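Local coordinates for protein esterase (Xanthomonas oryzae pv. oryzae, PDB 3H2G) that acts as an esterase of the secretory lipase family that degrades rice cell walls and contributes to the virulence of the bacterium, at residues A[86-91]-A[232-237]; A[171-176]-A[203-208]; A[208-213]-A[341-346]; A[334-339]-A[375-380]; A[362-367]-A[382-387]. All coordinates share one frame; numbering follows the deposited sequence.

Five contacts cluster at or near the carboxyl ends of the parallel strands in an alpha/beta-hydrolase fold. Interactions 2 and 4 together make what is probably the catalytic centre: Ser176 OG of interaction 2 lies 2.7 Å from His377 NE2 of interaction 4, with Asp336 behind the imidazole. Interaction 1 borders this site, Pro87 CB lying 3.8 Å from Ser176 CB, and Leu234 packs on Thr338 of interaction 4. Interaction 3 shares Pro208 with interaction 2 and continues that chain toward helix 342-353. Interaction 5, its centre about 10 Å from that of interaction 4, uses the same helix 376-396; Asn335 OD1 and Thr366 N, 2.7 Å apart, link the two.

Interaction 1 of 5, residues A[86-91]-A[232-237]; sequences HPTEAL and ILLGSY
The loop after strand 79-85 of this alpha/beta-hydrolase fold meets helix 231-246 chiefly through Thr88 and Tyr237, with Glu89, Ala90 and Leu234 beside them; in relatives the corresponding loop often helps form the oxyanion hole. Tyr237 makes the largest contribution. With CG anti to the backbone N (chi1 -157°), its long ring leaves the helix and reaches over to the loop, where the phenol is long enough to meet main chain. Thr88 suits its place because its two branches do different work. Its methyl CG2 runs alongside the tyrosine ring, pointing the opposite way, and comes within 3.6 Å of Tyr237 CD1. The hydroxyl OG1 stands 3.9 Å from Leu234 CD2 but has its polar partner outside the contact, in the hydroxyl of Tyr138, whose ring also stacks on Tyr237. Ala90 is small enough to let the backbone come close, with its CA 3.8 Å from Tyr237 CE1. Both Thr88 and Ala90 touch Leu275 of helix 275-280 as well, so a third element joins the packing. Glu89 points its CB away from the helix, and its OE2 accepts from Leu91 N through the anti lone pair, a bond within the loop. Its carbonyl takes the one hydrogen bond across the contact: Tyr237 OH donates to Glu89 O over 2.7 Å, approaching at a C=O...donor angle of 146° and tilted 26° from the carbonyl plane.

Interaction 2 of 5, residues A[171-176]-A[203-208]; sequences MLSGYS and APISGP
Strands 169-175 and 198-205, joined through helix 177-192 as a beta-alpha-beta unit, meet where Leu172 to Ser176 run beside Ala203 to Gly207. Three backbone hydrogen bonds tie them: Ala203 N to Leu172 O (2.8 Å), Ile205 N to Gly174 O (2.7 Å) and Ser176 N to Ile205 O (2.9 Å). The ladder is irregular between them, since Gly174 N stays 3.9 Å from Ala203 O and Pro204 has no N-H to give. A side chain takes over there. Ser173, its OG anti to the backbone N (chi1 -169°), donates that hydroxyl to Ala203 O over 2.7 Å, tilted 32° from the carbonyl plane. Weaker CA-H...O contacts follow, including Tyr175 CA to Ile205 O and Ser176 CA to Ser206 O. Apolar packing is lighter: Ile205 crosses Tyr175 at about a right angle and brings CG2 to the ring edge, 4.2 Å from CD1. Over the centre of one face of that ring, 3.8 Å above the plane, lies Ser176 CB. Ser176 stands in a strained turn (phi 65°) between strand and helix, consistent with the nucleophile elbow of a Gly-X-Ser-X-Gly sequence, whose glycines, such as Gly174, carry no side chain to crowd it. Buried Ser206 O has no hydrogen-bond donor in the model, only the CA-H of Ser176, whereas Ser206 OG bonds Thr380. The chemistry implies that the backbone of Ser176 is held by its N-H on Ile205 O, while its hydroxyl bonds His377 NE2.

Interaction 3 of 5, residues A[208-213]-A[341-346]; sequences PYALEQ and LKNAQT
Two flat groups, the ring of Tyr209 and the amide of Asn343, set the geometry where the chain after strand 198-205 meets helix 342-353. The phenol turns its edge to the helix backbone: Asn343 O lies in the ring plane, 3.6 Å from CD2, and Ala344 CA lies in plane 4.0 Å from CE2. Alanine at 344 leaves room for the ring to come this close to the main chain. The far end of the ring is fixed by a bond between Tyr209 OH and Gly207 N. The amide of Asn343 points into the bend of the other segment. With CG beside its own backbone N (chi1 -82°), it brings OD1 to Ala210 N, which donates over 3.0 Å with an N-H...O angle of 140°, in the carbonyl plane and on a lone pair. Pro208 CA packs 3.4 Å from the same oxygen. Asparagine suits the place because its ND2 can also donate, to Pro340 O, so both halves of the amide are used and its rotation is fixed. Ala210 CB meets Thr346 CG2 at 4.1 Å. At the rim the extended Lys342 reaches Gln213, NZ standing 3.6 Å from CG, and both polar ends find Asp217. Ala210 centres an inverse gamma turn and is the N-cap of helix 211-218, which opens the long insertion after strand 198-205, the place where many alpha/beta-hydrolases carry their cap.

Interaction 4 of 5, residues A[334-339]-A[375-380]; sequences SNDATV and FAHMLT
Asn335 opens the contact by laying its CB against the methyl of Ala376, CB to CB 3.7 Å, where the small alanine lets helix 376-396 come close to the loop. Its amide is held from outside, OD1 by Thr366 N and ND2 by Asn372. Asp336 follows and divides its carboxylate between two tasks. OD2 accepts from His377 ND1 over 2.6 Å through its syn lone pair; the histidine CG lies anti to its backbone N (chi1 -176°), which carries the ring out to the acid. The N-H...O angle is 172° and the oxygen lies in the ring plane, although carboxylate and imidazole planes stand 53° apart. OD1 faces its own loop, taking Thr338 N (2.9 Å) nearly along the C-O bond, an Asx turn, and Val339 N (2.9 Å) from above the carboxylate plane, which completes an Asx motif. Two main-chain donors therefore fix the rotation of the acid. With Ser176 at the other ring nitrogen, this is consistent with the Ser-His-Asp triad of alpha/beta-hydrolases, the acid following strand 328-332. Thr338 next packs CB over one imidazole face, a CH-pi contact 4.2 Å from the ring centroid, while its OG1 bonds Ala374 O. Val339 CG2 then meets His377 CE1 at 3.4 Å, obliquely.

Interaction 5 of 5, residues A[362-367]-A[382-387]; sequences VDTGTG and ESCIVV
Val362 meets Val387 tip to tip, its CG2 lying 3.7 Å from Val387 CG1. The two branched side chains pack between strand 359-363, an edge strand of the sheet, and helix 376-396. Thr364 reaches the helix two residues on, just past the strand's end. Its chi1 of 62° sets methyl CG2 anti to the carbonyl carbon, toward the helix, 3.9 Å from Cys384 SG and 4.0 Å from Val387 CG2. Threonine suits this edge because the hydroxyl has work of its own, a hydrogen bond with Gly332 O of the neighbouring strand 328-332, while the methyl serves the helix. Ser383 CB lies at the margin, 4.4 Å from Thr364 OG1. Asp363 points CB away from the helix, and its OD1 accepts from Gly365 N over 2.7 Å from above the carboxylate plane, an Asx turn as the strand ends; glycine leaves room beside that oxygen. Asp363 OD2 bonds Ser334 OG. Cys384 is joined by a disulfide to Cys331 in strand 328-332, which also touches Val362 and Thr364. The chemistry implies that the helix lies on the sheet edge through dispersion between methyls and sulfur, with a covalent link next to the contact tying it to the adjacent strand.

Interaction 1 of 5, residues A[86-91]-A[232-237]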
# COMPACT_ATOMS: atom_id res chain seq x y z
N HIS A 86 -2.22 -1.73 -2.19
CA HIS A 86 -2.61 -2.67 -1.13
C HIS A 86 -1.58 -2.71 0.00
O HIS A 86 -0.44 -2.30 -0.17
CB HIS A 86 -2.84 -4.08 -1.71
CG HIS A 86 -1.58 -4.82 -2.06
ND1 HIS A 86 -1.26 -5.18 -3.35
CD2 HIS A 86 -0.60 -5.32 -1.27
CE1 HIS A 86 -0.15 -5.89 -3.34
NE2 HIS A 86 0.28 -5.99 -2.10
N PRO A 87 -1.99 -3.21 1.18
CA PRO A 87 -1.10 -3.31 2.35
C PRO A 87 -0.08 -4.44 2.26
O PRO A 87 -0.06 -5.21 1.30
CB PRO A 87 -2.08 -3.50 3.50
CG PRO A 87 -3.18 -4.31 2.87
CD PRO A 87 -3.37 -3.59 1.54
N THR A 88 0.77 -4.54 3.28
CA THR A 88 1.81 -5.57 3.31
C THR A 88 1.28 -6.96 3.01
O THR A 88 0.30 -7.41 3.62
CB THR A 88 2.52 -5.60 4.68
OG1 THR A 88 2.95 -4.28 5.02
CG2 THR A 88 3.75 -6.52 4.63
N GLU A 89 1.93 -7.64 2.07
CA GLU A 89 1.54 -8.99 1.68
C GLU A 89 2.77 -9.89 1.67
O GLU A 89 3.68 -9.69 0.86
CB GLU A 89 0.90 -8.98 0.29
CG GLU A 89 0.48 -10.36 -0.19
CD GLU A 89 -0.57 -10.99 0.70
OE1 GLU A 89 -1.73 -10.53 0.66
OE2 GLU A 89 -0.23 -11.92 1.46
N ALA A 90 2.79 -10.88 2.56
CA ALA A 90 3.91 -11.81 2.66
C ALA A 90 3.67 -13.11 1.89
O ALA A 90 4.60 -13.89 1.69
CB ALA A 90 4.21 -12.12 4.12
N LEU A 91 2.42 -13.37 1.49
CA LEU A 91 2.12 -14.59 0.74
C LEU A 91 2.38 -14.28 -0.73
O LEU A 91 1.59 -13.60 -1.38
CB LEU A 91 0.66 -15.02 0.94
CG LEU A 91 0.29 -16.38 0.33
CD1 LEU A 91 0.94 -17.50 1.14
CD2 LEU A 91 -1.23 -16.57 0.33
N ILE A 232 8.53 -7.40 14.50
CA ILE A 232 9.48 -8.42 14.07
C ILE A 232 9.17 -8.88 12.64
O ILE A 232 10.08 -9.07 11.83
CB ILE A 232 9.48 -9.63 15.03
CG1 ILE A 232 10.05 -9.19 16.38
CG2 ILE A 232 10.30 -10.78 14.45
CD1 ILE A 232 10.18 -10.30 17.38
N LEU A 233 7.89 -9.04 12.33
CA LEU A 233 7.47 -9.46 11.00
C LEU A 233 7.71 -8.37 9.96
O LEU A 233 8.34 -8.61 8.93
CB LEU A 233 5.99 -9.85 11.01
CG LEU A 233 5.60 -11.07 11.86
CD1 LEU A 233 4.07 -11.17 11.94
CD2 LEU A 233 6.19 -12.33 11.24
N LEU A 234 7.21 -7.17 10.23
CA LEU A 234 7.37 -6.05 9.30
C LEU A 234 8.83 -5.62 9.16
O LEU A 234 9.29 -5.30 8.07
CB LEU A 234 6.50 -4.87 9.75
CG LEU A 234 5.00 -5.17 9.82
CD1 LEU A 234 4.25 -3.98 10.40
CD2 LEU A 234 4.49 -5.50 8.43
N GLY A 235 9.55 -5.62 10.28
CA GLY A 235 10.95 -5.24 10.24
C GLY A 235 11.76 -6.24 9.43
O GLY A 235 12.64 -5.86 8.66
N SER A 236 11.46 -7.53 9.61
CA SER A 236 12.17 -8.57 8.88
C SER A 236 11.88 -8.47 7.38
O SER A 236 12.79 -8.61 6.56
CB SER A 236 11.76 -9.95 9.40
OG SER A 236 12.20 -10.11 10.75
N TYR A 237 10.63 -8.22 7.02
CA TYR A 237 10.27 -8.08 5.61
C TYR A 237 11.08 -6.93 5.01
O TYR A 237 11.66 -7.05 3.93
CB TYR A 237 8.76 -7.80 5.48
CG TYR A 237 8.14 -8.16 4.14
CD1 TYR A 237 6.76 -8.33 4.02
CD2 TYR A 237 8.93 -8.38 3.00
CE1 TYR A 237 6.17 -8.71 2.81
CE2 TYR A 237 8.35 -8.77 1.78
CZ TYR A 237 6.97 -8.93 1.70
OH TYR A 237 6.38 -9.33 0.52

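Interaction 2 of 5, residues A[171-176]-A[203-208]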
# COMPACT_ATOMS: atom_id res chain seq x y z
N MET A 171 -7.20 9.53 -9.68
CA MET A 171 -7.03 9.70 -8.25
C MET A 171 -6.18 8.56 -7.72
O MET A 171 -6.01 7.54 -8.39
CB MET A 171 -8.39 9.69 -7.55
CG MET A 171 -9.31 10.82 -7.98
SD MET A 171 -10.86 10.76 -7.08
CE MET A 171 -11.92 11.74 -8.16
N LEU A 172 -5.66 8.73 -6.51
CA LEU A 172 -4.82 7.72 -5.89
C LEU A 172 -5.15 7.56 -4.42
O LEU A 172 -5.52 8.52 -3.74
CB LEU A 172 -3.35 8.10 -6.01
CG LEU A 172 -2.71 8.16 -7.40
CD1 LEU A 172 -1.34 8.81 -7.30
CD2 LEU A 172 -2.61 6.75 -7.96
N SER A 173 -5.00 6.34 -3.92
CA SER A 173 -5.21 6.04 -2.51
C SER A 173 -4.54 4.70 -2.23
O SER A 173 -4.11 4.01 -3.15
CB SER A 173 -6.70 5.99 -2.17
OG SER A 173 -6.87 5.95 -0.76
N GLY A 174 -4.45 4.35 -0.95
CA GLY A 174 -3.82 3.10 -0.57
C GLY A 174 -3.75 3.06 0.94
O GLY A 174 -3.77 4.10 1.60
N TYR A 175 -3.66 1.85 1.50
CA TYR A 175 -3.62 1.66 2.94
C TYR A 175 -2.35 0.95 3.41
O TYR A 175 -1.93 -0.05 2.82
CB TYR A 175 -4.87 0.86 3.36
CG TYR A 175 -4.72 0.07 4.65
CD1 TYR A 175 -4.60 0.71 5.88
CD2 TYR A 175 -4.66 -1.32 4.62
CE1 TYR A 175 -4.43 -0.02 7.06
CE2 TYR A 175 -4.48 -2.06 5.79
CZ TYR A 175 -4.37 -1.40 7.00
OH TYR A 175 -4.18 -2.12 8.16
N SER A 176 -1.76 1.48 4.48
CA SER A 176 -0.55 0.92 5.10
C SER A 176 0.65 1.01 4.15
O SER A 176 1.06 2.11 3.77
CB SER A 176 -0.80 -0.53 5.52
OG SER A 176 0.15 -0.95 6.49
N ALA A 203 -5.18 10.33 -1.66
CA ALA A 203 -5.53 10.11 -0.26
C ALA A 203 -4.81 8.92 0.36
O ALA A 203 -5.41 7.86 0.57
CB ALA A 203 -7.06 9.94 -0.12
N PRO A 204 -3.51 9.07 0.66
CA PRO A 204 -2.74 7.98 1.27
C PRO A 204 -3.31 7.69 2.65
O PRO A 204 -3.64 8.62 3.39
CB PRO A 204 -1.32 8.55 1.34
CG PRO A 204 -1.29 9.56 0.23
CD PRO A 204 -2.64 10.22 0.34
N ILE A 205 -3.40 6.42 3.01
CA ILE A 205 -3.95 6.03 4.31
C ILE A 205 -2.95 5.27 5.19
O ILE A 205 -2.40 4.25 4.79
CB ILE A 205 -5.20 5.13 4.12
CG1 ILE A 205 -6.26 5.88 3.31
CG2 ILE A 205 -5.76 4.71 5.48
CD1 ILE A 205 -7.40 4.99 2.83
N SER A 206 -2.73 5.79 6.39
CA SER A 206 -1.83 5.17 7.37
C SER A 206 -0.50 4.67 6.80
O SER A 206 -0.04 3.58 7.13
CB SER A 206 -2.56 4.01 8.04
OG SER A 206 -3.80 4.44 8.57
N GLY A 207 0.12 5.49 5.95
CA GLY A 207 1.40 5.11 5.36
C GLY A 207 2.61 5.65 6.11
O GLY A 207 2.54 6.72 6.71
N PRO A 208 3.74 4.92 6.08
CA PRO A 208 4.96 5.35 6.76
C PRO A 208 5.79 6.28 5.87
O PRO A 208 6.88 5.91 5.44
CB PRO A 208 5.66 4.02 7.04
CG PRO A 208 5.33 3.23 5.82
CD PRO A 208 3.85 3.53 5.62

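Interaction 3 of 5, residues A[208-213]-A[341-346]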
# COMPACT_ATOMS: atom_id res chain seq x y z
N PRO A 208 3.74 4.92 6.08
CA PRO A 208 4.96 5.35 6.76
C PRO A 208 5.79 6.28 5.87
O PRO A 208 6.88 5.91 5.44
CB PRO A 208 5.66 4.02 7.04
CG PRO A 208 5.33 3.23 5.82
CD PRO A 208 3.85 3.53 5.62
N TYR A 209 5.27 7.47 5.61
CA TYR A 209 5.95 8.45 4.75
C TYR A 209 7.34 8.81 5.27
O TYR A 209 8.27 9.00 4.49
CB TYR A 209 5.08 9.71 4.62
CG TYR A 209 3.61 9.39 4.52
CD1 TYR A 209 3.12 8.55 3.52
CD2 TYR A 209 2.71 9.86 5.48
CE1 TYR A 209 1.78 8.17 3.49
CE2 TYR A 209 1.37 9.49 5.46
CZ TYR A 209 0.91 8.64 4.46
OH TYR A 209 -0.40 8.21 4.47
N ALA A 210 7.46 8.92 6.59
CA ALA A 210 8.74 9.20 7.22
C ALA A 210 9.22 7.80 7.59
O ALA A 210 9.27 7.43 8.77
CB ALA A 210 8.56 10.07 8.46
N LEU A 211 9.54 7.03 6.56
CA LEU A 211 9.95 5.64 6.70
C LEU A 211 11.09 5.38 7.67
O LEU A 211 10.94 4.59 8.60
CB LEU A 211 10.30 5.07 5.32
CG LEU A 211 10.56 3.56 5.26
CD1 LEU A 211 9.34 2.81 5.79
CD2 LEU A 211 10.87 3.13 3.84
N GLU A 212 12.23 6.02 7.45
CA GLU A 212 13.38 5.83 8.33
C GLU A 212 13.06 6.18 9.78
O GLU A 212 13.36 5.40 10.69
CB GLU A 212 14.56 6.67 7.84
CG GLU A 212 15.74 6.69 8.81
CD GLU A 212 16.80 7.70 8.42
OE1 GLU A 212 16.45 8.68 7.73
OE2 GLU A 212 17.97 7.53 8.82
N GLN A 213 12.45 7.34 10.00
CA GLN A 213 12.13 7.77 11.36
C GLN A 213 11.10 6.86 12.02
O GLN A 213 11.12 6.66 13.24
CB GLN A 213 11.63 9.22 11.37
CG GLN A 213 11.58 9.84 12.76
CD GLN A 213 12.96 9.88 13.42
OE1 GLN A 213 13.91 10.41 12.86
NE2 GLN A 213 13.05 9.32 14.62
N LEU A 341 0.67 8.27 13.53
CA LEU A 341 0.17 9.38 12.73
C LEU A 341 1.24 10.46 12.59
O LEU A 341 1.11 11.37 11.77
CB LEU A 341 -1.10 9.96 13.38
CG LEU A 341 -1.93 10.93 12.53
CD1 LEU A 341 -2.29 10.29 11.19
CD2 LEU A 341 -3.20 11.30 13.30
N LYS A 342 2.29 10.35 13.39
CA LYS A 342 3.41 11.28 13.33
C LYS A 342 3.92 11.34 11.89
O LYS A 342 4.45 12.36 11.45
CB LYS A 342 4.55 10.81 14.25
CG LYS A 342 5.82 11.65 14.14
CD LYS A 342 6.98 11.02 14.91
CE LYS A 342 8.27 11.83 14.70
NZ LYS A 342 9.46 11.21 15.33
N ASN A 343 3.74 10.24 11.16
CA ASN A 343 4.17 10.17 9.77
C ASN A 343 3.50 11.24 8.91
O ASN A 343 4.16 11.91 8.12
CB ASN A 343 3.86 8.78 9.20
CG ASN A 343 4.92 7.76 9.56
OD1 ASN A 343 6.01 7.75 8.98
ND2 ASN A 343 4.61 6.90 10.52
N ALA A 344 2.19 11.38 9.07
CA ALA A 344 1.43 12.36 8.31
C ALA A 344 1.79 13.78 8.75
O ALA A 344 1.92 14.68 7.92
CB ALA A 344 -0.07 12.12 8.48
N GLN A 345 1.94 13.97 10.05
CA GLN A 345 2.28 15.27 10.61
C GLN A 345 3.66 15.71 10.11
O GLN A 345 3.85 16.87 9.73
CB GLN A 345 2.26 15.21 12.14
CG GLN A 345 0.86 15.06 12.71
CD GLN A 345 0.84 14.55 14.14
OE1 GLN A 345 -0.19 14.63 14.83
NE2 GLN A 345 1.96 14.02 14.60
N THR A 346 4.61 14.78 10.12
CA THR A 346 5.96 15.06 9.66
C THR A 346 5.94 15.39 8.17
O THR A 346 6.58 16.33 7.72
CB THR A 346 6.88 13.83 9.89
OG1 THR A 346 7.01 13.57 11.29
CG2 THR A 346 8.27 14.09 9.30

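Interaction 4 of 5, residues A[334-339]-A[375-380]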
# COMPACT_ATOMS: atom_id res chain seq x y z
N SER A 334 -4.78 8.36 15.53
CA SER A 334 -3.83 8.60 16.60
C SER A 334 -3.79 7.42 17.58
O SER A 334 -3.05 7.45 18.57
CB SER A 334 -4.16 9.91 17.33
OG SER A 334 -5.54 9.99 17.65
N ASN A 335 -4.58 6.39 17.30
CA ASN A 335 -4.60 5.18 18.14
C ASN A 335 -3.62 4.17 17.53
O ASN A 335 -3.24 3.19 18.18
CB ASN A 335 -5.99 4.53 18.16
CG ASN A 335 -7.05 5.36 18.86
OD1 ASN A 335 -8.13 5.58 18.31
ND2 ASN A 335 -6.75 5.82 20.07
N ASP A 336 -3.24 4.42 16.28
CA ASP A 336 -2.35 3.54 15.51
C ASP A 336 -0.91 3.44 16.02
O ASP A 336 -0.14 4.39 15.90
CB ASP A 336 -2.33 4.02 14.05
CG ASP A 336 -1.79 2.97 13.09
OD1 ASP A 336 -1.04 2.07 13.53
OD2 ASP A 336 -2.11 3.06 11.89
N ALA A 337 -0.55 2.28 16.56
CA ALA A 337 0.80 2.06 17.08
C ALA A 337 1.70 1.35 16.07
O ALA A 337 2.91 1.25 16.28
CB ALA A 337 0.73 1.25 18.38
N THR A 338 1.13 0.86 14.97
CA THR A 338 1.93 0.19 13.95
C THR A 338 2.56 1.24 13.04
O THR A 338 3.75 1.17 12.72
CB THR A 338 1.07 -0.79 13.12
OG1 THR A 338 0.57 -1.83 13.97
CG2 THR A 338 1.90 -1.42 12.00
N VAL A 339 1.76 2.22 12.63
CA VAL A 339 2.24 3.32 11.80
C VAL A 339 1.73 4.61 12.45
O VAL A 339 0.63 5.07 12.14
CB VAL A 339 1.70 3.22 10.35
CG1 VAL A 339 2.19 4.42 9.54
CG2 VAL A 339 2.18 1.93 9.71
N PHE A 375 -3.23 -3.00 16.72
CA PHE A 375 -4.41 -3.45 15.98
C PHE A 375 -5.32 -2.32 15.52
O PHE A 375 -6.22 -2.55 14.70
CB PHE A 375 -5.22 -4.44 16.83
CG PHE A 375 -4.48 -5.70 17.16
CD1 PHE A 375 -3.66 -5.78 18.28
CD2 PHE A 375 -4.57 -6.81 16.32
CE1 PHE A 375 -2.95 -6.94 18.57
CE2 PHE A 375 -3.86 -7.97 16.59
CZ PHE A 375 -3.05 -8.04 17.72
N ALA A 376 -5.10 -1.12 16.02
CA ALA A 376 -5.92 0.02 15.62
C ALA A 376 -5.57 0.38 14.18
O ALA A 376 -6.31 1.08 13.49
CB ALA A 376 -5.68 1.21 16.54
N HIS A 377 -4.42 -0.12 13.72
CA HIS A 377 -3.94 0.13 12.37
C HIS A 377 -4.94 -0.39 11.34
O HIS A 377 -5.35 0.34 10.44
CB HIS A 377 -2.58 -0.56 12.17
CG HIS A 377 -1.94 -0.30 10.84
ND1 HIS A 377 -1.62 0.97 10.40
CD2 HIS A 377 -1.52 -1.14 9.87
CE1 HIS A 377 -1.04 0.89 9.22
NE2 HIS A 377 -0.96 -0.38 8.88
N MET A 378 -5.35 -1.65 11.49
CA MET A 378 -6.29 -2.26 10.56
C MET A 378 -7.65 -1.57 10.50
O MET A 378 -8.34 -1.63 9.47
CB MET A 378 -6.48 -3.75 10.91
CG MET A 378 -5.23 -4.60 10.67
SD MET A 378 -3.92 -4.36 11.90
CE MET A 378 -4.36 -5.64 13.08
N LEU A 379 -8.05 -0.93 11.59
CA LEU A 379 -9.33 -0.23 11.64
C LEU A 379 -9.37 0.96 10.68
O LEU A 379 -10.44 1.34 10.20
CB LEU A 379 -9.62 0.26 13.06
CG LEU A 379 -9.65 -0.80 14.16
CD1 LEU A 379 -9.81 -0.13 15.52
CD2 LEU A 379 -10.79 -1.78 13.90
N THR A 380 -8.21 1.54 10.40
CA THR A 380 -8.15 2.71 9.52
C THR A 380 -8.42 2.42 8.05
O THR A 380 -8.76 3.33 7.30
CB THR A 380 -6.78 3.43 9.60
OG1 THR A 380 -5.76 2.60 9.04
CG2 THR A 380 -6.44 3.76 11.05

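Interaction 5 of 5, residues A[362-367]-A[382-387]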
# COMPACT_ATOMS: atom_id res chain seq x y z
N VAL A 362 -6.48 14.13 8.37
CA VAL A 362 -7.71 13.78 9.06
C VAL A 362 -7.39 12.60 9.97
O VAL A 362 -6.66 11.69 9.58
CB VAL A 362 -8.87 13.44 8.08
CG1 VAL A 362 -8.48 12.28 7.18
CG2 VAL A 362 -10.13 13.11 8.87
N ASP A 363 -7.92 12.64 11.19
CA ASP A 363 -7.68 11.62 12.21
C ASP A 363 -8.98 10.89 12.55
O ASP A 363 -9.96 11.51 12.95
CB ASP A 363 -7.10 12.31 13.45
CG ASP A 363 -6.76 11.34 14.57
OD1 ASP A 363 -6.97 10.13 14.43
OD2 ASP A 363 -6.26 11.82 15.62
N THR A 364 -8.97 9.56 12.41
CA THR A 364 -10.16 8.76 12.70
C THR A 364 -10.07 8.06 14.05
O THR A 364 -10.89 7.19 14.36
CB THR A 364 -10.38 7.69 11.62
OG1 THR A 364 -9.26 6.79 11.59
CG2 THR A 364 -10.54 8.34 10.25
N GLY A 365 -9.08 8.45 14.85
CA GLY A 365 -8.91 7.85 16.17
C GLY A 365 -10.02 8.21 17.14
O GLY A 365 -10.76 9.17 16.92
N THR A 366 -10.12 7.45 18.22
CA THR A 366 -11.15 7.67 19.23
C THR A 366 -10.80 8.83 20.16
O THR A 366 -11.69 9.39 20.82
CB THR A 366 -11.35 6.43 20.11
OG1 THR A 366 -10.15 6.15 20.84
CG2 THR A 366 -11.71 5.22 19.26
N GLY A 367 -9.53 9.20 20.21
CA GLY A 367 -9.10 10.29 21.07
C GLY A 367 -8.83 9.80 22.48
O GLY A 367 -8.47 10.58 23.37
N GLU A 382 -10.96 0.70 6.34
CA GLU A 382 -12.29 1.08 5.89
C GLU A 382 -12.73 2.45 6.40
O GLU A 382 -13.35 3.21 5.66
CB GLU A 382 -13.34 0.04 6.28
CG GLU A 382 -14.73 0.40 5.77
CD GLU A 382 -15.74 -0.71 5.93
OE1 GLU A 382 -15.86 -1.26 7.04
OE2 GLU A 382 -16.44 -1.02 4.94
N SER A 383 -12.40 2.78 7.65
CA SER A 383 -12.78 4.07 8.21
C SER A 383 -12.23 5.22 7.37
O SER A 383 -12.95 6.18 7.07
CB SER A 383 -12.27 4.20 9.65
OG SER A 383 -12.94 3.30 10.51
N CYS A 384 -10.96 5.13 7.02
CA CYS A 384 -10.33 6.16 6.21
C CYS A 384 -10.81 6.17 4.77
O CYS A 384 -10.94 7.23 4.16
CB CYS A 384 -8.81 6.01 6.24
SG CYS A 384 -8.01 6.82 7.66
N ILE A 385 -11.07 4.99 4.21
CA ILE A 385 -11.56 4.94 2.84
C ILE A 385 -12.85 5.76 2.78
O ILE A 385 -13.05 6.57 1.88
CB ILE A 385 -11.86 3.48 2.39
CG1 ILE A 385 -10.55 2.77 2.04
CG2 ILE A 385 -12.80 3.48 1.18
CD1 ILE A 385 -10.71 1.30 1.71
N VAL A 386 -13.72 5.55 3.77
CA VAL A 386 -14.98 6.28 3.83
C VAL A 386 -14.75 7.78 4.00
O VAL A 386 -15.33 8.59 3.27
CB VAL A 386 -15.87 5.76 4.98
CG1 VAL A 386 -17.09 6.66 5.16
CG2 VAL A 386 -16.31 4.34 4.68
N VAL A 387 -13.89 8.15 4.94
CA VAL A 387 -13.60 9.56 5.20
C VAL A 387 -12.97 10.31 4.04
O VAL A 387 -13.41 11.41 3.70
CB VAL A 387 -12.69 9.71 6.45
CG1 VAL A 387 -12.18 11.14 6.56
CG2 VAL A 387 -13.48 9.33 7.70